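Long-range contact in protein scribble homolog (Homo sapiens, PDB 6EEY), which binds the C-terminal PDZ ligands of partner proteins such as the alpha1D-adrenergic receptor and is linked to cell polarity: residues A[14-22]-A[76-84]. The protein carries 1 engineered substitution. Sequence-based numbering, arbitrary orientation.
Sequences GEGLGISIR and HGEAVQLLR. Engineered in segment 14-22: Gly16 (natural residue Arg).
The imidazole of His76 presents its CE1 edge to strand 19-22: Ile21 O lies in the ring plane, 3.2 Å from CE1, a polar C-H to O approach rather than a hydrogen bond, while Ile21 CG1 comes in obliquely from one side of that plane, 3.6 Å from CE1. Strand and helix 76-83 run nearly antiparallel (155°) and form the two walls of the peptide-binding groove of a PDZ domain. A histidine opening this helix is the textbook mark of class I PDZ domains, where it typically meets a serine or threonine hydroxyl of the ligand, as is probable here.

Inside the groove the contact is hydrophobic, and by family analogy these side chains probably line the pocket for the ligand's C-terminal side chain. The branched Ile21 suits its place by serving several partners: CD1 meets the CB of the small Ala79 at 3.5 Å, whereas CG2 faces Leu83 CD1 tip to tip. Its CG1 stands between the backbone N and the carbonyl carbon (chi1 56°), bringing the long branch to the helix. Replacing Ile21 with alanine would probably open a gap beside Ala79 and Leu83 CD1 and deprive the His76 ring of its aliphatic neighbour. Leu83 CD1 also meets Ile19, which crosses Leu83 at about a right angle, and Leu83 CD2 touches both Ile19 CD1 and Leu17 CD2 (3.6 Å from the latter).

Residues 16-19 correspond to the carboxylate-binding loop of PDZ domains. With positive phi and psi at Gly18, a side chain there would collide with the preceding carbonyl. Gly16, an engineered replacement of arginine, packs its CA against Leu83 O (3.4 Å). Leu17 N donates to Leu83 O (2.9 Å), tying loop to helix, and nearby one water gives its two hydrogens to Gly14 O and Arg84 O.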
loop_
_atom_site.group_PDB
_atom_site.type_symbol
_atom_site.label_atom_id
_atom_site.label_comp_id
_atom_site.label_asym_id
_atom_site.label_seq_id
_atom_site.Cartn_x
_atom_site.Cartn_y
_atom_site.Cartn_z
ATOM N N GLY A 14 -15.553 -6.341 -5.460
ATOM C CA GLY A 14 -15.747 -4.913 -5.366
ATOM C C GLY A 14 -15.122 -4.271 -4.148
ATOM O O GLY A 14 -15.221 -3.051 -3.985
ATOM N N GLU A 15 -14.438 -5.045 -3.316
ATOM C CA GLU A 15 -13.886 -4.596 -2.046
ATOM C C GLU A 15 -12.473 -4.066 -2.234
ATOM O O GLU A 15 -11.748 -4.504 -3.119
ATOM C CB GLU A 15 -13.842 -5.836 -1.148
ATOM C CG GLU A 15 -13.421 -5.639 0.257
ATOM C CD GLU A 15 -13.166 -6.944 1.015
ATOM O OE1 GLU A 15 -13.173 -8.068 0.452
ATOM O OE2 GLU A 15 -12.967 -6.811 2.227
ATOM N N GLY A 16 -12.060 -3.143 -1.374
ATOM C CA GLY A 16 -10.679 -2.713 -1.337
ATOM C C GLY A 16 -9.827 -3.630 -0.476
ATOM O O GLY A 16 -10.303 -4.575 0.146
ATOM N N LEU A 17 -8.533 -3.331 -0.414
ATOM C CA LEU A 17 -7.651 -4.168 0.384
ATOM C C LEU A 17 -7.909 -4.008 1.874
ATOM O O LEU A 17 -7.600 -4.922 2.639
ATOM C CB LEU A 17 -6.198 -3.850 0.051
ATOM C CG LEU A 17 -5.183 -4.751 0.749
ATOM C CD1 LEU A 17 -5.356 -6.219 0.409
ATOM C CD2 LEU A 17 -3.793 -4.305 0.355
ATOM N N GLY A 18 -8.468 -2.891 2.307
ATOM C CA GLY A 18 -8.722 -2.698 3.713
ATOM C C GLY A 18 -7.520 -2.283 4.525
ATOM O O GLY A 18 -7.388 -2.693 5.675
ATOM N N ILE A 19 -6.628 -1.484 3.955
ATOM C CA ILE A 19 -5.509 -0.920 4.691
ATOM C C ILE A 19 -5.541 0.583 4.550
ATOM O O ILE A 19 -6.112 1.134 3.613
ATOM C CB ILE A 19 -4.144 -1.456 4.245
ATOM C CG1 ILE A 19 -3.834 -1.094 2.796
ATOM C CG2 ILE A 19 -4.096 -2.949 4.453
ATOM C CD1 ILE A 19 -2.397 -1.376 2.408
ATOM N N SER A 20 -4.921 1.255 5.503
ATOM C CA SER A 20 -4.633 2.674 5.406
ATOM C C SER A 20 -3.147 2.829 5.156
ATOM O O SER A 20 -2.338 2.024 5.614
ATOM C CB SER A 20 -4.990 3.397 6.692
ATOM O OG SER A 20 -6.252 2.967 7.151
ATOM N N ILE A 21 -2.799 3.878 4.429
ATOM C CA ILE A 21 -1.419 4.151 4.071
ATOM C C ILE A 21 -1.051 5.573 4.451
ATOM O O ILE A 21 -1.900 6.456 4.565
ATOM C CB ILE A 21 -1.130 3.895 2.578
ATOM C CG1 ILE A 21 -2.074 4.715 1.700
ATOM C CG2 ILE A 21 -1.252 2.410 2.291
ATOM C CD1 ILE A 21 -1.701 4.718 0.242
ATOM N N ARG A 22 0.245 5.781 4.622
ATOM C CA ARG A 22 0.808 7.094 4.859
ATOM C C ARG A 22 2.064 7.224 4.023
ATOM O O ARG A 22 2.610 6.240 3.522
ATOM C CB ARG A 22 1.170 7.289 6.328
ATOM C CG ARG A 22 2.197 6.303 6.811
ATOM C CD ARG A 22 2.589 6.523 8.273
ATOM N NE ARG A 22 3.522 5.496 8.701
ATOM C CZ ARG A 22 4.830 5.518 8.466
ATOM N NH1 ARG A 22 5.582 4.508 8.866
ATOM N NH2 ARG A 22 5.390 6.536 7.825
ATOM N N HIS A 76 -1.554 10.344 -2.663
ATOM C CA HIS A 76 -2.213 9.465 -1.720
ATOM C C HIS A 76 -3.500 8.912 -2.304
ATOM O O HIS A 76 -3.780 7.712 -2.197
ATOM C CB HIS A 76 -2.496 10.260 -0.456
ATOM C CG HIS A 76 -3.201 9.478 0.585
ATOM N ND1 HIS A 76 -2.543 8.619 1.432
ATOM C CD2 HIS A 76 -4.513 9.370 0.874
ATOM C CE1 HIS A 76 -3.422 8.044 2.232
ATOM N NE2 HIS A 76 -4.625 8.471 1.905
ATOM N N GLY A 77 -4.300 9.771 -2.930
ATOM C CA GLY A 77 -5.578 9.333 -3.452
ATOM C C GLY A 77 -5.433 8.329 -4.572
ATOM O O GLY A 77 -6.254 7.423 -4.711
ATOM N N GLU A 78 -4.403 8.482 -5.399
ATOM C CA GLU A 78 -4.184 7.525 -6.470
ATOM C C GLU A 78 -3.730 6.179 -5.921
ATOM O O GLU A 78 -4.097 5.118 -6.447
ATOM C CB GLU A 78 -3.131 8.048 -7.425
ATOM C CG GLU A 78 -3.599 9.162 -8.314
ATOM C CD GLU A 78 -2.446 9.822 -9.039
ATOM O OE1 GLU A 78 -1.640 10.513 -8.372
ATOM O OE2 GLU A 78 -2.320 9.609 -10.263
ATOM N N ALA A 79 -2.923 6.197 -4.871
ATOM C CA ALA A 79 -2.519 4.944 -4.244
ATOM C C ALA A 79 -3.706 4.263 -3.596
ATOM O O ALA A 79 -3.884 3.051 -3.725
ATOM C CB ALA A 79 -1.420 5.216 -3.226
ATOM N N VAL A 80 -4.551 5.024 -2.919
ATOM C CA VAL A 80 -5.767 4.452 -2.353
ATOM C C VAL A 80 -6.642 3.858 -3.443
ATOM O O VAL A 80 -7.231 2.783 -3.270
ATOM C CB VAL A 80 -6.506 5.511 -1.525
ATOM C CG1 VAL A 80 -7.893 5.019 -1.165
ATOM C CG2 VAL A 80 -5.722 5.814 -0.271
ATOM N N GLN A 81 -6.757 4.535 -4.582
ATOM C CA GLN A 81 -7.539 3.984 -5.676
ATOM C C GLN A 81 -6.968 2.661 -6.166
ATOM O O GLN A 81 -7.727 1.736 -6.467
ATOM C CB GLN A 81 -7.631 4.994 -6.814
ATOM C CG GLN A 81 -8.364 4.444 -8.032
ATOM C CD GLN A 81 -9.765 3.957 -7.705
ATOM O OE1 GLN A 81 -10.589 4.714 -7.194
ATOM N NE2 GLN A 81 -10.037 2.679 -7.988
ATOM N N LEU A 82 -5.647 2.541 -6.264
ATOM C CA LEU A 82 -5.065 1.256 -6.630
ATOM C C LEU A 82 -5.453 0.190 -5.621
ATOM O O LEU A 82 -5.729 -0.949 -5.994
ATOM C CB LEU A 82 -3.551 1.358 -6.767
ATOM C CG LEU A 82 -3.072 1.938 -8.093
ATOM C CD1 LEU A 82 -1.614 2.312 -7.992
ATOM C CD2 LEU A 82 -3.286 0.950 -9.229
ATOM N N LEU A 83 -5.476 0.542 -4.339
ATOM C CA LEU A 83 -5.840 -0.413 -3.296
ATOM C C LEU A 83 -7.313 -0.779 -3.337
ATOM O O LEU A 83 -7.706 -1.731 -2.654
ATOM C CB LEU A 83 -5.450 0.141 -1.932
ATOM C CG LEU A 83 -3.944 0.215 -1.683
ATOM C CD1 LEU A 83 -3.624 1.124 -0.514
ATOM C CD2 LEU A 83 -3.385 -1.178 -1.450
ATOM N N ARG A 84 -8.116 -0.070 -4.131
ATOM C CA ARG A 84 -9.534 -0.348 -4.320
ATOM C C ARG A 84 -9.823 -0.937 -5.692
ATOM O O ARG A 84 -10.984 -1.029 -6.090
ATOM C CB ARG A 84 -10.362 0.911 -4.081
ATOM C CG ARG A 84 -10.239 1.377 -2.641
ATOM C CD ARG A 84 -10.697 2.808 -2.444
ATOM N NE ARG A 84 -12.112 3.005 -2.744
ATOM C CZ ARG A 84 -13.096 2.961 -1.843
ATOM N NH1 ARG A 84 -14.348 3.175 -2.231
ATOM N NH2 ARG A 84 -12.838 2.702 -0.569
HETATM O O HOH W 1 -13.176 -1.032 -4.075
#